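Local coordinates for possible periplasmic protein (PDB 3RGC) that acts as a SurA-like periplasmic chaperone and probably has peptidyl-prolyl cis-trans isomerase activity, at residues A110-F114 against Y225-Q229; M40-Q44 against Y237-R242; D16-T20 against A31-L35. One frame throughout, in Å; residues are numbered along the deposited sequence.

Overall arrangement
Contacts 1 and 2 share helix 218-244, and contacts 2 and 3 share helix 30-48. Contact 1 clips the loop 110-114 to the first half of helix 218-244. About 20 Å away, centre to centre, contact 2 joins a later part of that helix to helix 30-48; their nearest atoms are about 8 Å apart. Contact 3 lies earlier on helix 30-48, where helix 14-23 crosses it, its centre about 17 Å from that of contact 2 and about 33 Å from that of contact 1. Contact 1 is polar and superficial, contact 2 mixed, and contact 3 mostly apolar. Together they join helices and a loop of the SurA-like fold.

Contact 1 of 3, residues A110-F114 against Y225-Q229; sequences AKTDF and YVSEQ
With CG beside its backbone N (chi1 -66°) and the chain extended beyond, Gln229 carries its amide off helix 218-244 to the backbone of Asp113, while Asp113 turns its carboxylate to Tyr225 by placing CG anti to the backbone N (chi1 176°). The amide grips one residue at two points. Asp113 N donates to Gln229 OE1 at 2.8 Å, and Gln229 NE2 gives a hydrogen to Asp113 O at 3.0 Å, nearly straight at 176°. Both bonds use in-plane lone pairs, so the amide is held flat and its rotation is fixed. Gln229 NE2 also lies over the centre of the Tyr225 ring, 3.0 Å above its plane.

At the ring's edge, Tyr225 OH donates to Asp113 OD2 at 2.9 Å, on the anti side and somewhat out of the carboxylate plane. Asp113 OD1 is hydrogen-bonded to Ser115 OG, so both oxygens are engaged. The apolar side is slighter: Val226 CG2 meets Phe114 CE1 at 4.0 Å, and Thr112 CG2 backs the Phe114 ring from one face.

A glutamine amide here pairs with a backbone N-H and C=O much as a neighbouring strand would. It fastens the connection between helix 86-107 and helix 116-125 to the long C-terminal helix of this SurA-like fold.

Contact 2 of 3, residues M40-Q44 against Y237-R242; sequences MEISQ and YFDKLR
Gln44 and Met40, one turn apart on helix 30-48, both reach across to helix 218-244, and the Gln44 side chain can be walked atom by atom. CB leads from the backbone toward the other helix. Next along, Gln44 CG lies 3.6 Å from Leu241 CD2 and just within touch of the Phe238 ring. A bend at chi2 (-54°) then turns the amide aside, and Gln44 CD rests 3.5 Å from Leu241 CD2. At the tip the two ends part. Gln44 OE1 accepts a hydrogen bond from Tyr237 OH at 2.9 Å. This oxygen lies in the plane of the Tyr237 ring, at its edge, whereas the hydroxyl comes from above the carbonyl plane, 47° out of it, rather than along a lone pair. Gln44 NE2 faces the Leu241 methyls, a close approach to CD2 that is no hydrogen bond.

Met40 fills the other half of the interface with its tail bent at chi3. Met40 SD lies 3.4 Å from Arg242 CG, and the Met40 CE methyl is tucked among three residues: at the edge of the Phe238 ring, 3.6 Å from CD1, against Leu241 CB at 3.7 Å, and beside the aliphatic part of Arg242. The Phe238 ring is itself backed on one face by Tyr237 CD2. Behind the contact, helix 86-107 adds Leu102 against Gln44 and Ile106 against both Tyr237 and Phe238.

The short segments meet at 100° with their axes 12.0 Å apart, a gap spanned by long side chains. Chemically, a largely apolar seam joins the N-terminal helices to the C-terminal helix, and the one cross-segment hydrogen bond gives the buried Gln44 carbonyl a partner.

Contact 3 of 3, residues D16-T20 against A31-L35; sequences DIDQT and ALGVL
Leu35 is the main bump: its forked end pushes into a hollow on helix 14-23 walled by Asp16, Ile17 and Thr20. CG beside the backbone N and an extended chi2 (174°) put CD1 in line with the chain, while CD2 branches off toward Thr20. Leu35 CD1 settles on the peptide joining Asp16 to Ile17, 3.5 Å from Ile17 N and also against Asp16 CB. Leu35 CD2 lies alongside Thr20, 3.7 Å from Thr20 OG1.

The fit is mutual. Ile17 sends its longer branch past Leu35 and toward Leu32, so that Ile17 CD1 touches Leu32 CD1 at 3.6 Å while Ile17 CG1 touches both Leu32 CD1 and Leu35 CD1. Next to it Ala31 makes a low bump: its CB lies 3.9 Å from Ile17 O and 4.0 Å from Thr20 CG2, filling the dip between those two residues. With so small a side chain there, the backbones draw together, and the CA atoms of Ile17 and Ala31 come within 5.8 Å. The Thr20 methyl in turn touches Ala31, with Val34 more loosely beside it. The segment axes cross at 110° and pass 9.3 Å apart. Ile12 of strand 10-13 closes on the same apolar cluster, touching Ile17 and Leu35.

Thr20 solves its polar problem at home. Its OG1 donates to Asp16 O at 2.8 Å, tilted 39° from the carbonyl plane, while Thr20 N reaches the same oxygen from the other face. With the hydroxyl occupied inside its own helix, the methyl is presented to Ala31. No hydrogen bond spans the two segments, so shape and apolar contact hold this helix pair of the SurA N-terminal region together.

Contact 1 of 3, residues A110-F114 against Y225-Q229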
ATOM      1  N   ALA B 110      19.370   3.516 -25.763  1.00 39.59           N
ATOM      2  CA  ALA B 110      20.176   2.548 -25.022  1.00 39.04           C
ATOM      3  C   ALA B 110      19.721   1.111 -25.213  1.00 40.51           C
ATOM      4  O   ALA B 110      18.593   0.864 -25.590  1.00 46.91           O
ATOM      5  CB  ALA B 110      20.163   2.893 -23.531  1.00 35.06           C
ATOM      6  N   LYS B 111      20.623   0.170 -24.950  1.00 36.38           N
ATOM      7  CA  LYS B 111      20.304  -1.251 -24.960  1.00 39.52           C
ATOM      8  C   LYS B 111      20.246  -1.720 -23.517  1.00 46.69           C
ATOM      9  O   LYS B 111      21.259  -1.747 -22.836  1.00 50.79           O
ATOM     10  CB  LYS B 111      21.371  -2.030 -25.729  1.00 48.92           C
ATOM     11  CG  LYS B 111      21.653  -1.432 -27.099  1.00 73.33           C
ATOM     12  CD  LYS B 111      22.196  -2.454 -28.088  1.00 85.05           C
ATOM     13  CE  LYS B 111      22.353  -1.830 -29.472  1.00 85.55           C
ATOM     14  NZ  LYS B 111      21.093  -1.174 -29.933  1.00 84.36           N
ATOM     15  N   THR B 112      19.054  -2.065 -23.050  1.00 43.34           N
ATOM     16  CA  THR B 112      18.848  -2.397 -21.648  1.00 43.15           C
ATOM     17  C   THR B 112      18.880  -3.909 -21.465  1.00 38.44           C
ATOM     18  O   THR B 112      18.262  -4.639 -22.236  1.00 42.37           O
ATOM     19  CB  THR B 112      17.473  -1.863 -21.152  1.00 43.01           C
ATOM     20  OG1 THR B 112      17.298  -0.515 -21.589  1.00 44.41           O
ATOM     21  CG2 THR B 112      17.366  -1.905 -19.644  1.00 32.37           C
ATOM     22  N   ASP B 113      19.612  -4.359 -20.451  1.00 34.04           N
ATOM     23  CA  ASP B 113      19.653  -5.767 -20.065  1.00 41.90           C
ATOM     24  C   ASP B 113      18.518  -6.071 -19.075  1.00 44.86           C
ATOM     25  O   ASP B 113      18.440  -5.486 -18.000  1.00 35.80           O
ATOM     26  CB  ASP B 113      21.025  -6.099 -19.456  1.00 40.98           C
ATOM     27  CG  ASP B 113      21.119  -7.528 -18.943  1.00 49.09           C
ATOM     28  OD1 ASP B 113      20.303  -8.366 -19.379  1.00 52.51           O
ATOM     29  OD2 ASP B 113      22.013  -7.817 -18.104  1.00 44.41           O
ATOM     30  N   PHE B 114      17.612  -6.965 -19.457  1.00 51.60           N
ATOM     31  CA  PHE B 114      16.502  -7.354 -18.587  1.00 40.38           C
ATOM     32  C   PHE B 114      16.671  -8.793 -18.100  1.00 45.65           C
ATOM     33  O   PHE B 114      15.699  -9.412 -17.677  1.00 43.62           O
ATOM     34  CB  PHE B 114      15.159  -7.258 -19.329  1.00 48.94           C
ATOM     35  CG  PHE B 114      14.768  -5.860 -19.746  1.00 47.01           C
ATOM     36  CD1 PHE B 114      14.072  -5.032 -18.880  1.00 34.18           C
ATOM     37  CD2 PHE B 114      15.081  -5.389 -21.016  1.00 53.97           C
ATOM     38  CE1 PHE B 114      13.710  -3.758 -19.264  1.00 45.28           C
ATOM     39  CE2 PHE B 114      14.714  -4.111 -21.413  1.00 52.68           C
ATOM     40  CZ  PHE B 114      14.031  -3.296 -20.533  1.00 54.76           C
ATOM     41  N   TYR B 225      18.053  -2.135 -11.188  1.00 52.38           N
ATOM     42  CA  TYR B 225      19.065  -2.452 -12.187  1.00 45.90           C
ATOM     43  C   TYR B 225      18.773  -1.674 -13.451  1.00 39.26           C
ATOM     44  O   TYR B 225      19.648  -1.039 -14.030  1.00 46.83           O
ATOM     45  CB  TYR B 225      19.051  -3.946 -12.471  1.00 45.39           C
ATOM     46  CG  TYR B 225      20.064  -4.395 -13.481  1.00 40.27           C
ATOM     47  CD1 TYR B 225      21.348  -3.859 -13.492  1.00 44.31           C
ATOM     48  CD2 TYR B 225      19.749  -5.389 -14.409  1.00 42.41           C
ATOM     49  CE1 TYR B 225      22.293  -4.286 -14.417  1.00 54.14           C
ATOM     50  CE2 TYR B 225      20.683  -5.826 -15.333  1.00 50.17           C
ATOM     51  CZ  TYR B 225      21.957  -5.274 -15.333  1.00 54.40           C
ATOM     52  OH  TYR B 225      22.892  -5.702 -16.250  1.00 44.76           O
ATOM     53  N   VAL B 226      17.520  -1.714 -13.869  1.00 37.32           N
ATOM     54  CA  VAL B 226      17.083  -1.006 -15.058  1.00 44.74           C
ATOM     55  C   VAL B 226      17.184   0.511 -14.870  1.00 42.84           C
ATOM     56  O   VAL B 226      17.676   1.220 -15.740  1.00 38.70           O
ATOM     57  CB  VAL B 226      15.639  -1.393 -15.411  1.00 48.90           C
ATOM     58  CG1 VAL B 226      15.077  -0.456 -16.480  1.00 42.12           C
ATOM     59  CG2 VAL B 226      15.580  -2.855 -15.853  1.00 44.85           C
ATOM     60  N   SER B 227      16.727   1.009 -13.727  1.00 39.57           N
ATOM     61  CA  SER B 227      16.883   2.431 -13.423  1.00 47.00           C
ATOM     62  C   SER B 227      18.342   2.867 -13.548  1.00 48.95           C
ATOM     63  O   SER B 227      18.646   3.883 -14.172  1.00 48.72           O
ATOM     64  CB  SER B 227      16.374   2.745 -12.009  1.00 50.56           C
ATOM     65  OG  SER B 227      17.288   3.597 -11.337  1.00 58.83           O
ATOM     66  N   GLU B 228      19.248   2.098 -12.948  1.00 48.50           N
ATOM     67  CA  GLU B 228      20.665   2.426 -13.024  1.00 44.95           C
ATOM     68  C   GLU B 228      21.241   2.372 -14.428  1.00 46.11           C
ATOM     69  O   GLU B 228      22.086   3.200 -14.796  1.00 48.64           O
ATOM     70  CB  GLU B 228      21.492   1.537 -12.113  1.00 53.89           C
ATOM     71  CG  GLU B 228      22.974   1.732 -12.343  1.00 68.71           C
ATOM     72  CD  GLU B 228      23.796   1.427 -11.119  1.00 83.66           C
ATOM     73  OE1 GLU B 228      23.208   1.023 -10.092  1.00 85.23           O
ATOM     74  OE2 GLU B 228      25.031   1.598 -11.187  1.00 92.56           O
ATOM     75  N   GLN B 229      20.811   1.398 -15.218  1.00 44.42           N
ATOM     76  CA  GLN B 229      21.287   1.351 -16.598  1.00 46.77           C
ATOM     77  C   GLN B 229      20.866   2.614 -17.348  1.00 47.09           C
ATOM     78  O   GLN B 229      21.616   3.118 -18.190  1.00 48.84           O
ATOM     79  CB  GLN B 229      20.794   0.097 -17.326  1.00 42.73           C
ATOM     80  CG  GLN B 229      21.346  -1.241 -16.781  1.00 42.40           C
ATOM     81  CD  GLN B 229      20.676  -2.434 -17.453  1.00 45.75           C
ATOM     82  OE1 GLN B 229      20.875  -2.689 -18.640  1.00 45.65           O
ATOM     83  NE2 GLN B 229      19.839  -3.136 -16.709  1.00 38.95           N
TER

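Contact 2 of 3, residues M40-Q44 against Y237-R242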
ATOM      1  N   MET B  40      24.137  22.647 -23.444  1.00 41.10           N
ATOM      2  CA  MET B  40      24.291  21.326 -24.041  1.00 43.26           C
ATOM      3  C   MET B  40      22.917  20.727 -24.326  1.00 39.30           C
ATOM      4  O   MET B  40      22.699  20.155 -25.385  1.00 40.89           O
ATOM      5  CB  MET B  40      25.106  20.389 -23.135  1.00 49.52           C
ATOM      6  CG  MET B  40      26.611  20.655 -23.104  1.00 50.04           C
ATOM      7  SD  MET B  40      27.500  19.574 -21.934  1.00 51.13           S
ATOM      8  CE  MET B  40      27.036  18.040 -22.597  1.00 21.40           C
ATOM      9  N   GLU B  41      21.984  20.874 -23.386  1.00 32.09           N
ATOM     10  CA  GLU B  41      20.650  20.285 -23.550  1.00 37.83           C
ATOM     11  C   GLU B  41      19.890  20.947 -24.682  1.00 33.31           C
ATOM     12  O   GLU B  41      19.296  20.280 -25.520  1.00 32.13           O
ATOM     13  CB  GLU B  41      19.821  20.445 -22.272  1.00 42.50           C
ATOM     14  CG  GLU B  41      20.304  19.605 -21.100  1.00 61.65           C
ATOM     15  CD  GLU B  41      19.628  19.996 -19.792  1.00 68.24           C
ATOM     16  OE1 GLU B  41      19.013  21.081 -19.738  1.00 81.47           O
ATOM     17  OE2 GLU B  41      19.719  19.224 -18.819  1.00 58.03           O
ATOM     18  N   ILE B  42      19.896  22.273 -24.684  1.00 34.62           N
ATOM     19  CA  ILE B  42      19.213  23.040 -25.716  1.00 38.97           C
ATOM     20  C   ILE B  42      19.696  22.614 -27.088  1.00 37.44           C
ATOM     21  O   ILE B  42      18.901  22.446 -28.009  1.00 42.72           O
ATOM     22  CB  ILE B  42      19.452  24.537 -25.532  1.00 50.34           C
ATOM     23  CG1 ILE B  42      18.674  25.047 -24.319  1.00 48.13           C
ATOM     24  CG2 ILE B  42      19.043  25.301 -26.779  1.00 54.05           C
ATOM     25  CD1 ILE B  42      19.141  26.411 -23.828  1.00 45.21           C
ATOM     26  N   SER B  43      21.004  22.418 -27.218  1.00 33.59           N
ATOM     27  CA  SER B  43      21.593  22.030 -28.504  1.00 33.45           C
ATOM     28  C   SER B  43      21.197  20.619 -28.925  1.00 32.08           C
ATOM     29  O   SER B  43      20.978  20.337 -30.105  1.00 40.01           O
ATOM     30  CB  SER B  43      23.115  22.175 -28.451  1.00 37.16           C
ATOM     31  OG  SER B  43      23.747  21.048 -29.027  1.00 50.05           O
ATOM     32  N   GLN B  44      21.126  19.720 -27.953  1.00 37.19           N
ATOM     33  CA  GLN B  44      20.638  18.373 -28.199  1.00 28.03           C
ATOM     34  C   GLN B  44      19.143  18.403 -28.545  1.00 42.76           C
ATOM     35  O   GLN B  44      18.675  17.630 -29.378  1.00 47.11           O
ATOM     36  CB  GLN B  44      20.870  17.501 -26.969  1.00 25.71           C
ATOM     37  CG  GLN B  44      22.333  17.154 -26.758  1.00 37.07           C
ATOM     38  CD  GLN B  44      22.965  16.517 -27.992  1.00 46.80           C
ATOM     39  OE1 GLN B  44      22.441  15.550 -28.556  1.00 45.53           O
ATOM     40  NE2 GLN B  44      24.096  17.066 -28.418  1.00 48.82           N
ATOM     41  N   TYR B 237      26.213   9.516 -21.978  1.00 46.43           N
ATOM     42  CA  TYR B 237      25.883  10.224 -23.205  1.00 40.97           C
ATOM     43  C   TYR B 237      26.349  11.677 -23.104  1.00 38.46           C
ATOM     44  O   TYR B 237      26.916  12.224 -24.058  1.00 44.13           O
ATOM     45  CB  TYR B 237      24.372  10.157 -23.459  1.00 42.76           C
ATOM     46  CG  TYR B 237      23.935  10.825 -24.744  1.00 33.83           C
ATOM     47  CD1 TYR B 237      23.765  10.092 -25.910  1.00 32.45           C
ATOM     48  CD2 TYR B 237      23.696  12.191 -24.791  1.00 25.20           C
ATOM     49  CE1 TYR B 237      23.371  10.711 -27.088  1.00 38.91           C
ATOM     50  CE2 TYR B 237      23.306  12.808 -25.950  1.00 35.32           C
ATOM     51  CZ  TYR B 237      23.143  12.067 -27.095  1.00 44.52           C
ATOM     52  OH  TYR B 237      22.742  12.695 -28.246  1.00 52.46           O
ATOM     53  N   PHE B 238      26.113  12.296 -21.947  1.00 32.97           N
ATOM     54  CA  PHE B 238      26.578  13.665 -21.714  1.00 48.90           C
ATOM     55  C   PHE B 238      28.074  13.814 -21.421  1.00 50.28           C
ATOM     56  O   PHE B 238      28.663  14.830 -21.783  1.00 54.36           O
ATOM     57  CB  PHE B 238      25.700  14.407 -20.700  1.00 47.62           C
ATOM     58  CG  PHE B 238      24.363  14.796 -21.263  1.00 49.89           C
ATOM     59  CD1 PHE B 238      24.264  15.816 -22.190  1.00 53.59           C
ATOM     60  CD2 PHE B 238      23.218  14.102 -20.917  1.00 49.06           C
ATOM     61  CE1 PHE B 238      23.042  16.161 -22.736  1.00 47.20           C
ATOM     62  CE2 PHE B 238      21.995  14.444 -21.464  1.00 48.62           C
ATOM     63  CZ  PHE B 238      21.908  15.474 -22.373  1.00 39.38           C
ATOM     64  N   ASP B 239      28.704  12.810 -20.816  1.00 51.62           N
ATOM     65  CA  ASP B 239      30.170  12.845 -20.684  1.00 55.39           C
ATOM     66  C   ASP B 239      30.832  12.883 -22.051  1.00 63.70           C
ATOM     67  O   ASP B 239      31.666  13.746 -22.321  1.00 70.56           O
ATOM     68  CB  ASP B 239      30.712  11.644 -19.915  1.00 40.43           C
ATOM     69  CG  ASP B 239      30.187  11.576 -18.504  1.00 60.34           C
ATOM     70  OD1 ASP B 239      29.811  12.645 -17.967  1.00 68.95           O
ATOM     71  OD2 ASP B 239      30.136  10.450 -17.942  1.00 62.59           O
ATOM     72  N   LYS B 240      30.464  11.932 -22.906  1.00 57.72           N
ATOM     73  CA  LYS B 240      31.002  11.876 -24.255  1.00 44.29           C
ATOM     74  C   LYS B 240      30.762  13.196 -24.976  1.00 48.18           C
ATOM     75  O   LYS B 240      31.525  13.584 -25.857  1.00 54.66           O
ATOM     76  CB  LYS B 240      30.355  10.744 -25.049  1.00 56.65           C
ATOM     77  CG  LYS B 240      30.808   9.342 -24.667  1.00 70.62           C
ATOM     78  CD  LYS B 240      30.215   8.321 -25.627  1.00 81.38           C
ATOM     79  CE  LYS B 240      30.701   6.916 -25.332  1.00 97.34           C
ATOM     80  NZ  LYS B 240      30.093   5.927 -26.271  1.00106.00           N
ATOM     81  N   LEU B 241      29.686  13.880 -24.607  1.00 47.46           N
ATOM     82  CA  LEU B 241      29.327  15.118 -25.274  1.00 51.91           C
ATOM     83  C   LEU B 241      30.175  16.261 -24.732  1.00 50.50           C
ATOM     84  O   LEU B 241      30.669  17.088 -25.495  1.00 56.10           O
ATOM     85  CB  LEU B 241      27.848  15.420 -25.075  1.00 65.11           C
ATOM     86  CG  LEU B 241      27.245  16.324 -26.142  1.00 71.12           C
ATOM     87  CD1 LEU B 241      27.467  15.705 -27.508  1.00 60.60           C
ATOM     88  CD2 LEU B 241      25.767  16.548 -25.870  1.00 79.02           C
ATOM     89  N   ARG B 242      30.344  16.297 -23.414  1.00 56.67           N
ATOM     90  CA  ARG B 242      31.192  17.299 -22.770  1.00 60.39           C
ATOM     91  C   ARG B 242      32.608  17.234 -23.312  1.00 69.47           C
ATOM     92  O   ARG B 242      33.371  18.185 -23.173  1.00 75.44           O
ATOM     93  CB  ARG B 242      31.207  17.110 -21.256  1.00 54.10           C
ATOM     94  CG  ARG B 242      29.977  17.645 -20.558  1.00 64.99           C
ATOM     95  CD  ARG B 242      29.851  17.104 -19.135  1.00 76.26           C
ATOM     96  NE  ARG B 242      28.459  16.792 -18.809  1.00 85.85           N
ATOM     97  CZ  ARG B 242      28.065  16.144 -17.719  1.00 93.20           C
ATOM     98  NH1 ARG B 242      28.956  15.736 -16.825  1.00100.34           N
ATOM     99  NH2 ARG B 242      26.776  15.903 -17.522  1.00 95.22           N
TER

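Contact 3 of 3, residues D16-T20 against A31-L35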
ATOM      1  N   ASP B  16      23.445  36.248 -17.643  1.00 54.02           N
ATOM      2  CA  ASP B  16      22.951  34.901 -17.368  1.00 55.22           C
ATOM      3  C   ASP B  16      23.548  34.320 -16.093  1.00 56.86           C
ATOM      4  O   ASP B  16      22.824  33.808 -15.243  1.00 56.90           O
ATOM      5  CB  ASP B  16      23.267  33.948 -18.525  1.00 62.99           C
ATOM      6  CG  ASP B  16      22.655  34.388 -19.828  1.00 70.76           C
ATOM      7  OD1 ASP B  16      21.626  35.088 -19.800  1.00 85.73           O
ATOM      8  OD2 ASP B  16      23.203  34.029 -20.887  1.00 75.93           O
ATOM      9  N   ILE B  17      24.873  34.374 -15.985  1.00 53.30           N
ATOM     10  CA  ILE B  17      25.570  33.859 -14.811  1.00 54.09           C
ATOM     11  C   ILE B  17      25.059  34.570 -13.576  1.00 60.85           C
ATOM     12  O   ILE B  17      24.819  33.951 -12.541  1.00 56.71           O
ATOM     13  CB  ILE B  17      27.100  34.071 -14.911  1.00 50.08           C
ATOM     14  CG1 ILE B  17      27.691  33.222 -16.033  1.00 36.48           C
ATOM     15  CG2 ILE B  17      27.786  33.701 -13.604  1.00 53.72           C
ATOM     16  CD1 ILE B  17      28.882  33.864 -16.695  1.00 43.43           C
ATOM     17  N   ASP B  18      24.895  35.880 -13.697  1.00 68.89           N
ATOM     18  CA  ASP B  18      24.370  36.688 -12.610  1.00 79.06           C
ATOM     19  C   ASP B  18      22.947  36.258 -12.219  1.00 77.27           C
ATOM     20  O   ASP B  18      22.700  35.857 -11.085  1.00 74.12           O
ATOM     21  CB  ASP B  18      24.403  38.166 -13.002  1.00 90.54           C
ATOM     22  CG  ASP B  18      23.849  39.068 -11.924  1.00101.65           C
ATOM     23  OD1 ASP B  18      24.638  39.528 -11.069  1.00106.55           O
ATOM     24  OD2 ASP B  18      22.625  39.318 -11.936  1.00104.90           O
ATOM     25  N   GLN B  19      22.017  36.329 -13.165  1.00 76.62           N
ATOM     26  CA  GLN B  19      20.631  35.961 -12.895  1.00 78.78           C
ATOM     27  C   GLN B  19      20.480  34.513 -12.429  1.00 78.70           C
ATOM     28  O   GLN B  19      19.547  34.184 -11.694  1.00 81.11           O
ATOM     29  CB  GLN B  19      19.757  36.247 -14.119  1.00 85.31           C
ATOM     30  CG  GLN B  19      19.393  37.728 -14.258  1.00 97.97           C
ATOM     31  CD  GLN B  19      19.026  38.130 -15.678  1.00105.17           C
ATOM     32  OE1 GLN B  19      19.841  38.025 -16.598  1.00109.20           O
ATOM     33  NE2 GLN B  19      17.798  38.602 -15.859  1.00102.73           N
ATOM     34  N   THR B  20      21.405  33.655 -12.844  1.00 75.15           N
ATOM     35  CA  THR B  20      21.372  32.253 -12.444  1.00 65.45           C
ATOM     36  C   THR B  20      21.927  32.061 -11.035  1.00 70.60           C
ATOM     37  O   THR B  20      21.437  31.221 -10.274  1.00 62.30           O
ATOM     38  CB  THR B  20      22.129  31.345 -13.441  1.00 54.28           C
ATOM     39  OG1 THR B  20      21.468  31.378 -14.713  1.00 61.07           O
ATOM     40  CG2 THR B  20      22.139  29.907 -12.943  1.00 49.58           C
ATOM     41  N   ALA B  31      27.004  28.275 -10.922  1.00 48.30           N
ATOM     42  CA  ALA B  31      26.064  28.867 -11.879  1.00 54.93           C
ATOM     43  C   ALA B  31      26.561  28.620 -13.308  1.00 59.93           C
ATOM     44  O   ALA B  31      25.778  28.452 -14.245  1.00 69.48           O
ATOM     45  CB  ALA B  31      25.871  30.366 -11.610  1.00 45.93           C
ATOM     46  N   LEU B  32      27.880  28.573 -13.445  1.00 57.36           N
ATOM     47  CA  LEU B  32      28.537  28.370 -14.722  1.00 55.41           C
ATOM     48  C   LEU B  32      28.312  26.943 -15.187  1.00 46.13           C
ATOM     49  O   LEU B  32      28.049  26.699 -16.369  1.00 43.65           O
ATOM     50  CB  LEU B  32      30.033  28.637 -14.571  1.00 67.18           C
ATOM     51  CG  LEU B  32      30.783  29.264 -15.741  1.00 77.49           C
ATOM     52  CD1 LEU B  32      30.283  30.675 -15.992  1.00 73.63           C
ATOM     53  CD2 LEU B  32      32.277  29.263 -15.449  1.00 85.78           C
ATOM     54  N   GLY B  33      28.419  25.999 -14.256  1.00 40.48           N
ATOM     55  CA  GLY B  33      28.163  24.598 -14.554  1.00 36.18           C
ATOM     56  C   GLY B  33      26.745  24.378 -15.064  1.00 39.66           C
ATOM     57  O   GLY B  33      26.532  23.736 -16.092  1.00 41.38           O
ATOM     58  N   VAL B  34      25.768  24.919 -14.346  1.00 46.00           N
ATOM     59  CA  VAL B  34      24.371  24.800 -14.753  1.00 46.89           C
ATOM     60  C   VAL B  34      24.171  25.347 -16.160  1.00 47.68           C
ATOM     61  O   VAL B  34      23.596  24.683 -17.028  1.00 52.52           O
ATOM     62  CB  VAL B  34      23.439  25.563 -13.799  1.00 49.14           C
ATOM     63  CG1 VAL B  34      22.121  25.878 -14.483  1.00 52.15           C
ATOM     64  CG2 VAL B  34      23.211  24.764 -12.538  1.00 53.66           C
ATOM     65  N   LEU B  35      24.664  26.563 -16.383  1.00 39.74           N
ATOM     66  CA  LEU B  35      24.498  27.219 -17.670  1.00 35.50           C
ATOM     67  C   LEU B  35      25.183  26.432 -18.782  1.00 37.97           C
ATOM     68  O   LEU B  35      24.667  26.348 -19.896  1.00 35.13           O
ATOM     69  CB  LEU B  35      25.013  28.660 -17.612  1.00 41.59           C
ATOM     70  CG  LEU B  35      24.074  29.681 -16.962  1.00 43.01           C
ATOM     71  CD1 LEU B  35      24.751  31.030 -16.827  1.00 45.13           C
ATOM     72  CD2 LEU B  35      22.794  29.822 -17.784  1.00 44.62           C
TER